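Local coordinates for putative lipoprotein (Clostridium difficile, PDB 4EXR) that is of unknown function but carries two PepSY (peptidase propeptide and YPEB) domains and is probably anchored to the cell membrane as a lipoprotein, at residues 121-126 with 147-152; 156-161 with 165-170; 38-43 with 77-82. One frame throughout, in Å; residues are numbered along the deposited sequence.

Contact 1: residues 121-126 with 147-152; sequences EIALKE and IRIDKD
Ala123 and Leu124 lie over Ile147 and Ile149 where a turn of helix 116-126 crosses strand 142-151, the two short axes running 9.2 Å apart at closest approach and inclined by 41°. The backbones come nearest at Ala123 and Ile147, whose CA atoms are 6.7 Å apart, a spacing that the small methyl of the alanine permits. That methyl settles on the branch point of the isoleucine: Ala123 CB is 3.7 Å from Ile147 CB, coming from the side opposite Ile147 CA, and lies about equally far from CG1 and CG2.

Ile149 meets the helix through the end of its longer branch alone. With CG1 anti to its own carbonyl carbon (chi1 -65°) and the chain extended to CD1 (chi2 167°), the terminal methyl is carried up to the helix, where Ile149 CD1 lies 3.8 Å from Ala123 CB and equally close to the carbonyl oxygen of that residue. Leu124 starts out along the flank of the helix, but its end swings back, and Leu124 CD2 reaches Ile149 CD1 at 3.9 Å, the two side chains slanting across each other.

Ile158 of the next strand touches both Ala123 and Ile149, and Val131 on strand 130-139 touches Leu124 and Ile147, continuing the apolar layer under the helix of the second PepSY domain. Only carbon-carbon packing joins the side chains of the two segments; between them the contact is apolar, and it probably relies on the burial of methyl groups and on their fit.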
loop_
_atom_site.group_PDB
_atom_site.type_symbol
_atom_site.label_atom_id
_atom_site.label_comp_id
_atom_site.label_asym_id
_atom_site.label_seq_id
_atom_site.Cartn_x
_atom_site.Cartn_y
_atom_site.Cartn_z
ATOM N N GLU A 121 4.884 13.830 28.364
ATOM C CA GLU A 121 5.019 14.709 29.537
ATOM C C GLU A 121 6.407 15.343 29.622
ATOM O O GLU A 121 6.536 16.526 29.916
ATOM C CB GLU A 121 4.704 13.950 30.823
ATOM C CG GLU A 121 3.233 13.598 30.985
ATOM C CD GLU A 121 2.992 12.592 32.093
ATOM O OE1 GLU A 121 3.977 12.132 32.721
ATOM O OE2 GLU A 121 1.812 12.255 32.328
ATOM N N ILE A 122 7.444 14.557 29.359
ATOM C CA ILE A 122 8.805 15.083 29.325
ATOM C C ILE A 122 8.968 16.145 28.232
ATOM O O ILE A 122 9.556 17.209 28.457
ATOM C CB ILE A 122 9.841 13.948 29.124
ATOM C CG1 ILE A 122 9.975 13.133 30.414
ATOM C CG2 ILE A 122 11.195 14.520 28.707
ATOM C CD1 ILE A 122 10.762 11.845 30.265
ATOM N N ALA A 123 8.436 15.859 27.049
ATOM C CA ALA A 123 8.532 16.792 25.926
ATOM C C ALA A 123 7.786 18.096 26.207
ATOM O O ALA A 123 8.237 19.183 25.835
ATOM C CB ALA A 123 8.004 16.142 24.649
ATOM N N LEU A 124 6.639 17.983 26.859
ATOM C CA LEU A 124 5.823 19.158 27.152
ATOM C C LEU A 124 6.464 20.090 28.183
ATOM O O LEU A 124 6.179 21.286 28.198
ATOM C CB LEU A 124 4.430 18.741 27.598
ATOM C CG LEU A 124 3.495 18.398 26.446
ATOM C CD1 LEU A 124 2.246 17.725 26.973
ATOM C CD2 LEU A 124 3.143 19.651 25.651
ATOM N N LYS A 125 7.322 19.538 29.040
ATOM C CA LYS A 125 8.052 20.341 30.014
ATOM C C LYS A 125 9.223 21.052 29.355
ATOM O O LYS A 125 9.758 22.020 29.893
ATOM C CB LYS A 125 8.553 19.474 31.173
ATOM C CG LYS A 125 7.446 18.790 31.955
ATOM C CD LYS A 125 7.684 18.885 33.450
ATOM C CE LYS A 125 8.947 18.175 33.873
ATOM N NZ LYS A 125 9.209 18.398 35.325
ATOM N N GLU A 126 9.628 20.560 28.191
ATOM C CA GLU A 126 10.700 21.186 27.426
ATOM C C GLU A 126 10.129 22.270 26.514
ATOM O O GLU A 126 10.793 23.266 26.206
ATOM C CB GLU A 126 11.437 20.139 26.586
ATOM C CG GLU A 126 12.657 20.675 25.869
ATOM C CD GLU A 126 13.771 21.065 26.830
ATOM O OE1 GLU A 126 13.818 20.503 27.951
ATOM O OE2 GLU A 126 14.596 21.933 26.465
ATOM N N ILE A 147 8.327 13.544 19.668
ATOM C CA ILE A 147 7.026 14.126 19.992
ATOM C C ILE A 147 6.810 15.404 19.191
ATOM O O ILE A 147 7.629 16.323 19.239
ATOM C CB ILE A 147 6.909 14.446 21.508
ATOM C CG1 ILE A 147 7.353 13.239 22.356
ATOM C CG2 ILE A 147 5.493 14.927 21.855
ATOM C CD1 ILE A 147 6.554 11.977 22.122
ATOM N N ARG A 148 5.709 15.456 18.448
ATOM C CA ARG A 148 5.378 16.640 17.667
ATOM C C ARG A 148 4.442 17.547 18.479
ATOM O O ARG A 148 3.368 17.122 18.895
ATOM C CB ARG A 148 4.725 16.242 16.340
ATOM C CG ARG A 148 4.002 17.381 15.636
ATOM C CD ARG A 148 4.975 18.444 15.163
ATOM N NE ARG A 148 5.916 17.909 14.181
ATOM C CZ ARG A 148 5.939 18.249 12.895
ATOM N NH1 ARG A 148 5.077 19.144 12.420
ATOM N NH2 ARG A 148 6.839 17.701 12.086
ATOM N N ILE A 149 4.874 18.782 18.719
ATOM C CA ILE A 149 4.133 19.730 19.557
ATOM C C ILE A 149 3.945 21.039 18.803
ATOM O O ILE A 149 4.917 21.623 18.329
ATOM C CB ILE A 149 4.872 20.005 20.907
ATOM C CG1 ILE A 149 4.928 18.736 21.759
ATOM C CG2 ILE A 149 4.203 21.155 21.698
ATOM C CD1 ILE A 149 5.881 18.811 22.935
ATOM N N ASP A 150 2.694 21.486 18.688
ATOM C CA ASP A 150 2.368 22.763 18.053
ATOM C C ASP A 150 2.134 23.836 19.112
ATOM O O ASP A 150 1.430 23.597 20.089
ATOM C CB ASP A 150 1.105 22.650 17.185
ATOM C CG ASP A 150 1.297 21.755 15.973
ATOM O OD1 ASP A 150 2.433 21.287 15.744
ATOM O OD2 ASP A 150 0.307 21.532 15.242
ATOM N N LYS A 151 2.715 25.013 18.902
ATOM C CA LYS A 151 2.543 26.154 19.803
ATOM C C LYS A 151 2.560 27.442 18.972
ATOM O O LYS A 151 3.568 27.761 18.332
ATOM C CB LYS A 151 3.661 26.171 20.862
ATOM C CG LYS A 151 3.726 27.432 21.739
ATOM C CD LYS A 151 2.699 27.402 22.863
ATOM C CE LYS A 151 2.931 28.517 23.883
ATOM N NZ LYS A 151 4.294 28.495 24.497
ATOM N N ASP A 152 1.443 28.167 18.983
ATOM C CA ASP A 152 1.267 29.373 18.168
ATOM C C ASP A 152 1.432 29.017 16.690
ATOM O O ASP A 152 0.771 28.104 16.187
ATOM C CB ASP A 152 2.243 30.483 18.596
ATOM C CG ASP A 152 1.846 31.865 18.071
ATOM O OD1 ASP A 152 0.669 32.052 17.671
ATOM O OD2 ASP A 152 2.716 32.765 18.068
#

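Contact 2: residues 156-161 with 165-170; sequences YDIKVD and GTVLKV
Ile158 and Val170 form the closest apolar pair between the two strands, lying side by side on the face turned to helix 116-126, with Ile158 CD1 3.6 Å from Val170 CG1. The isoleucine's other branch goes to a second valine, its CG2 meeting Val167 CG1, while Val160 on the same face rests its CG1 on the carbonyl oxygen of Gly165 at 3.7 Å. Ala123 of the helix covers Ile158, and Ile122 and Glu126 touch Val167.

The strands make an antiparallel hairpin interrupted by a classic beta bulge, in which Leu168 and Lys169 both face Lys159. The N-H of Lys159 points almost straight at Lys169 O (2.9 Å, 172°), and its carbonyl oxygen receives Leu168 N at 2.7 Å. Leu168, at the bulge, lays CD1 3.7 Å from Asp161 N. That same Asp161 N binds Thr166 O in the carbonyl plane, and Gly165 N returns to Asp161 O by a more bent bond of 145°.

The lysine face is more open to solvent, although Val170 at the edge of the apolar face is exposed too. Lys159 and the exposed Lys169 run alongside each other, and their ammonium groups end 4.0 Å apart (NZ to NZ), a proximity that probably costs some repulsion.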
loop_
_atom_site.group_PDB
_atom_site.type_symbol
_atom_site.label_atom_id
_atom_site.label_comp_id
_atom_site.label_asym_id
_atom_site.label_seq_id
_atom_site.Cartn_x
_atom_site.Cartn_y
_atom_site.Cartn_z
ATOM N N TYR A 156 7.144 21.911 16.616
ATOM C CA TYR A 156 8.383 21.481 17.250
ATOM C C TYR A 156 8.427 19.968 17.315
ATOM O O TYR A 156 7.425 19.324 17.637
ATOM C CB TYR A 156 8.496 22.049 18.674
ATOM C CG TYR A 156 8.565 23.558 18.741
ATOM C CD1 TYR A 156 7.410 24.321 18.842
ATOM C CD2 TYR A 156 9.788 24.222 18.707
ATOM C CE1 TYR A 156 7.465 25.701 18.900
ATOM C CE2 TYR A 156 9.854 25.606 18.766
ATOM C CZ TYR A 156 8.686 26.340 18.862
ATOM O OH TYR A 156 8.737 27.716 18.918
ATOM N N ASP A 157 9.585 19.403 16.991
ATOM C CA ASP A 157 9.835 17.989 17.217
ATOM C C ASP A 157 10.799 17.859 18.391
ATOM O O ASP A 157 11.895 18.430 18.379
ATOM C CB ASP A 157 10.414 17.326 15.965
ATOM C CG ASP A 157 9.372 17.123 14.870
ATOM O OD1 ASP A 157 8.188 16.891 15.197
ATOM O OD2 ASP A 157 9.740 17.188 13.678
ATOM N N ILE A 158 10.367 17.139 19.418
ATOM C CA ILE A 158 11.186 16.915 20.593
ATOM C C ILE A 158 11.558 15.440 20.615
ATOM O O ILE A 158 10.676 14.581 20.595
ATOM C CB ILE A 158 10.404 17.209 21.896
ATOM C CG1 ILE A 158 9.641 18.538 21.808
ATOM C CG2 ILE A 158 11.346 17.159 23.111
ATOM C CD1 ILE A 158 10.521 19.756 21.771
ATOM N N LYS A 159 12.850 15.142 20.663
ATOM C CA LYS A 159 13.292 13.758 20.749
ATOM C C LYS A 159 13.671 13.416 22.180
ATOM O O LYS A 159 14.468 14.121 22.808
ATOM C CB LYS A 159 14.444 13.499 19.776
ATOM C CG LYS A 159 14.036 13.784 18.337
ATOM C CD LYS A 159 15.133 13.502 17.327
ATOM C CE LYS A 159 14.594 13.711 15.913
ATOM N NZ LYS A 159 15.636 13.523 14.874
ATOM N N VAL A 160 13.061 12.352 22.698
ATOM C CA VAL A 160 13.271 11.916 24.073
ATOM C C VAL A 160 13.824 10.486 24.086
ATOM O O VAL A 160 13.218 9.594 23.494
ATOM C CB VAL A 160 11.933 11.932 24.851
ATOM C CG1 VAL A 160 12.119 11.424 26.274
ATOM C CG2 VAL A 160 11.296 13.332 24.835
ATOM N N ASP A 161 14.967 10.269 24.748
ATOM C CA ASP A 161 15.509 8.913 24.928
ATOM C C ASP A 161 14.449 7.991 25.532
ATOM O O ASP A 161 13.881 8.284 26.591
ATOM C CB ASP A 161 16.746 8.929 25.832
ATOM C CG ASP A 161 17.435 7.574 25.895
ATOM O OD1 ASP A 161 16.853 6.621 26.465
ATOM O OD2 ASP A 161 18.568 7.457 25.381
ATOM N N GLY A 165 14.796 9.038 29.331
ATOM C CA GLY A 165 13.946 10.214 29.451
ATOM C C GLY A 165 14.631 11.525 29.115
ATOM O O GLY A 165 14.016 12.589 29.174
ATOM N N THR A 166 15.911 11.440 28.773
ATOM C CA THR A 166 16.717 12.588 28.371
ATOM C C THR A 166 16.156 13.267 27.134
ATOM O O THR A 166 15.809 12.600 26.166
ATOM C CB THR A 166 18.143 12.124 27.998
ATOM O OG1 THR A 166 18.641 11.241 29.007
ATOM C CG2 THR A 166 19.083 13.317 27.839
ATOM N N VAL A 167 16.071 14.593 27.153
ATOM C CA VAL A 167 15.736 15.330 25.942
ATOM C C VAL A 167 16.974 15.386 25.038
ATOM O O VAL A 167 17.986 15.990 25.392
ATOM C CB VAL A 167 15.216 16.747 26.265
ATOM C CG1 VAL A 167 14.986 17.534 24.985
ATOM C CG2 VAL A 167 13.938 16.663 27.076
ATOM N N LEU A 168 16.894 14.736 23.876
ATOM C CA LEU A 168 18.053 14.571 22.996
ATOM C C LEU A 168 18.192 15.664 21.956
ATOM O O LEU A 168 19.298 15.947 21.478
ATOM C CB LEU A 168 17.989 13.228 22.271
ATOM C CG LEU A 168 17.921 11.992 23.162
ATOM C CD1 LEU A 168 17.678 10.759 22.303
ATOM C CD2 LEU A 168 19.182 11.845 24.010
ATOM N N LYS A 169 17.068 16.263 21.589
ATOM C CA LYS A 169 17.063 17.261 20.538
ATOM C C LYS A 169 15.726 17.976 20.517
ATOM O O LYS A 169 14.684 17.378 20.790
ATOM C CB LYS A 169 17.332 16.616 19.172
ATOM C CG LYS A 169 17.475 17.627 18.038
ATOM C CD LYS A 169 17.583 16.958 16.677
ATOM C CE LYS A 169 18.991 16.458 16.410
ATOM N NZ LYS A 169 19.071 15.645 15.159
ATOM N N VAL A 170 15.773 19.268 20.216
ATOM C CA VAL A 170 14.581 20.074 19.998
ATOM C C VAL A 170 14.767 20.791 18.666
ATOM O O VAL A 170 15.752 21.504 18.478
ATOM C CB VAL A 170 14.394 21.117 21.112
ATOM C CG1 VAL A 170 13.173 21.978 20.833
ATOM C CG2 VAL A 170 14.278 20.439 22.474
#

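Contact 3: residues 38-43 with 77-82; sequences INIFKD and MKIDAN
Met77, a selenomethionine, bridges Ile40 and Phe41 where helix 34-44 packs on strand 73-80, the helix-on-antiparallel-sheet layer of the first PepSY domain. The short axes pass 9.7 Å apart at an angle of 140°. From CB, which points at the helix, the side chain runs on to CG, anti to its own carbonyl carbon, and there Met77 CG lies 3.9 Å from Phe41 CD2. Next comes the selenium: Met77 SE rests 3.8 Å from Phe41 CA. It also makes an oblique Met-aromatic contact, 5.2 Å from the centroid of the Phe41 ring. A bend at the last torsion (chi3 70°) turns the terminal methyl across the helix toward Ile40, where Met77 CE meets Ile40 CG2 at 3.8 Å, the two side chains crossing at about a right angle.

Val86 and Asp89 of strand 86-93 also touch Met77, and the Phe41 ring is backed by Ile50 and Val66 from two further strands of the sheet. Two residues further along the strand, Ile79 reaches toward Ile40 tip to tip. Here the same Ile40 CG2 that receives the selenomethionine methyl stands 4.0 Å from Ile79 CD1.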
loop_
_atom_site.group_PDB
_atom_site.type_symbol
_atom_site.label_atom_id
_atom_site.label_comp_id
_atom_site.label_asym_id
_atom_site.label_seq_id
_atom_site.Cartn_x
_atom_site.Cartn_y
_atom_site.Cartn_z
ATOM N N ILE A 38 1.838 -3.209 18.550
ATOM C CA ILE A 38 3.075 -3.971 18.341
ATOM C C ILE A 38 2.797 -5.476 18.271
ATOM O O ILE A 38 3.292 -6.164 17.374
ATOM C CB ILE A 38 4.096 -3.682 19.461
ATOM C CG1 ILE A 38 4.616 -2.241 19.350
ATOM C CG2 ILE A 38 5.265 -4.719 19.434
ATOM C CD1 ILE A 38 5.502 -1.812 20.521
ATOM N N ASN A 39 1.989 -5.982 19.203
ATOM C CA ASN A 39 1.682 -7.417 19.237
ATOM C C ASN A 39 0.872 -7.913 18.043
ATOM O O ASN A 39 1.097 -9.020 17.561
ATOM C CB ASN A 39 0.991 -7.807 20.557
ATOM C CG ASN A 39 1.924 -7.683 21.762
ATOM O OD1 ASN A 39 3.146 -7.721 21.623
ATOM N ND2 ASN A 39 1.347 -7.513 22.942
ATOM N N ILE A 40 -0.069 -7.102 17.571
ATOM C CA ILE A 40 -0.831 -7.434 16.369
ATOM C C ILE A 40 0.125 -7.569 15.180
ATOM O O ILE A 40 0.071 -8.540 14.412
ATOM C CB ILE A 40 -1.909 -6.362 16.072
ATOM C CG1 ILE A 40 -3.049 -6.446 17.095
ATOM C CG2 ILE A 40 -2.480 -6.533 14.672
ATOM C CD1 ILE A 40 -3.918 -5.215 17.111
ATOM N N PHE A 41 1.033 -6.610 15.050
ATOM C CA PHE A 41 2.001 -6.650 13.960
ATOM C C PHE A 41 2.883 -7.906 14.055
ATOM O O PHE A 41 3.070 -8.631 13.075
ATOM C CB PHE A 41 2.876 -5.390 13.983
ATOM C CG PHE A 41 3.898 -5.349 12.880
ATOM C CD1 PHE A 41 5.148 -5.931 13.048
ATOM C CD2 PHE A 41 3.601 -4.739 11.671
ATOM C CE1 PHE A 41 6.089 -5.918 12.025
ATOM C CE2 PHE A 41 4.538 -4.716 10.646
ATOM C CZ PHE A 41 5.787 -5.305 10.831
ATOM N N LYS A 42 3.430 -8.147 15.240
ATOM C CA LYS A 42 4.383 -9.236 15.434
ATOM C C LYS A 42 3.725 -10.596 15.272
ATOM O O LYS A 42 4.358 -11.562 14.840
ATOM C CB LYS A 42 5.008 -9.138 16.817
ATOM C CG LYS A 42 6.086 -8.090 16.938
ATOM C CD LYS A 42 6.697 -8.168 18.316
ATOM C CE LYS A 42 8.022 -7.447 18.373
ATOM N NZ LYS A 42 8.564 -7.456 19.762
ATOM N N ASP A 43 2.452 -10.670 15.634
ATOM C CA ASP A 43 1.695 -11.901 15.486
ATOM C C ASP A 43 1.475 -12.259 14.014
ATOM O O ASP A 43 1.457 -13.438 13.651
ATOM C CB ASP A 43 0.358 -11.792 16.213
ATOM C CG ASP A 43 -0.453 -13.069 16.130
ATOM O OD1 ASP A 43 0.154 -14.160 16.197
ATOM O OD2 ASP A 43 -1.693 -12.981 15.991
HETATM N N MSE A 77 1.397 -1.745 8.756
HETATM C CA MSE A 77 0.034 -1.948 9.221
HETATM C C MSE A 77 -0.478 -0.668 9.844
HETATM O O MSE A 77 0.256 0.033 10.543
HETATM C CB MSE A 77 -0.056 -3.079 10.246
HETATM C CG MSE A 77 0.222 -4.460 9.680
HETATM SE SE MSE A 77 -0.235 -5.846 10.956
HETATM C CE MSE A 77 -2.168 -5.672 10.940
ATOM N N LYS A 78 -1.737 -0.372 9.583
ATOM C CA LYS A 78 -2.423 0.715 10.285
ATOM C C LYS A 78 -3.543 0.116 11.112
ATOM O O LYS A 78 -4.319 -0.696 10.618
ATOM C CB LYS A 78 -2.962 1.761 9.314
ATOM C CG LYS A 78 -1.871 2.592 8.643
ATOM C CD LYS A 78 -2.488 3.652 7.742
ATOM C CE LYS A 78 -1.417 4.564 7.168
ATOM N NZ LYS A 78 -1.913 5.267 5.949
ATOM N N ILE A 79 -3.596 0.517 12.377
ATOM C CA ILE A 79 -4.528 -0.041 13.342
ATOM C C ILE A 79 -5.246 1.096 14.056
ATOM O O ILE A 79 -4.602 2.009 14.582
ATOM C CB ILE A 79 -3.765 -0.894 14.390
ATOM C CG1 ILE A 79 -3.072 -2.082 13.713
ATOM C CG2 ILE A 79 -4.716 -1.390 15.467
ATOM C CD1 ILE A 79 -1.835 -2.555 14.449
ATOM N N ASP A 80 -6.579 1.057 14.062
ATOM C CA ASP A 80 -7.369 2.023 14.830
ATOM C C ASP A 80 -7.042 1.917 16.318
ATOM O O ASP A 80 -7.137 0.842 16.909
ATOM C CB ASP A 80 -8.863 1.774 14.597
ATOM C CG ASP A 80 -9.755 2.869 15.200
ATOM O OD1 ASP A 80 -9.648 3.167 16.408
ATOM O OD2 ASP A 80 -10.583 3.424 14.451
ATOM N N ALA A 81 -6.661 3.042 16.917
ATOM C CA ALA A 81 -6.146 3.067 18.290
ATOM C C ALA A 81 -7.261 2.926 19.332
ATOM O O ALA A 81 -6.998 2.858 20.525
ATOM C CB ALA A 81 -5.374 4.342 18.538
ATOM N N ASN A 82 -8.499 2.888 18.871
ATOM C CA ASN A 82 -9.627 2.683 19.778
ATOM C C ASN A 82 -10.390 1.391 19.512
ATOM O O ASN A 82 -10.851 0.735 20.445
ATOM C CB ASN A 82 -10.561 3.897 19.767
ATOM C CG ASN A 82 -9.946 5.089 20.468
ATOM O OD1 ASN A 82 -9.689 5.041 21.673
ATOM N ND2 ASN A 82 -9.687 6.157 19.720
#

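Overall arrangement
Contacts 1 and 3 each lay a helix on the antiparallel sheet, one in each PepSY domain, while contact 2 pairs the last two strands. Contacts 1 and 2 are neighbours, their centres 9 Å apart, and they touch directly: Arg148 NE forms a salt bridge with Asp157 OD1 at 2.7 Å, and Ile122 CG2 packs on Gly165 O at 3.4 Å. Contact 3 lies on the opposite side of the chain's centre, about 25 Å from each of the others between centres and about 14 Å between nearest atoms. The sodium ion at Val51, Asp52 and Asp137 is about 10 Å from the side chain of Lys159 and about 12 Å from that of Phe41.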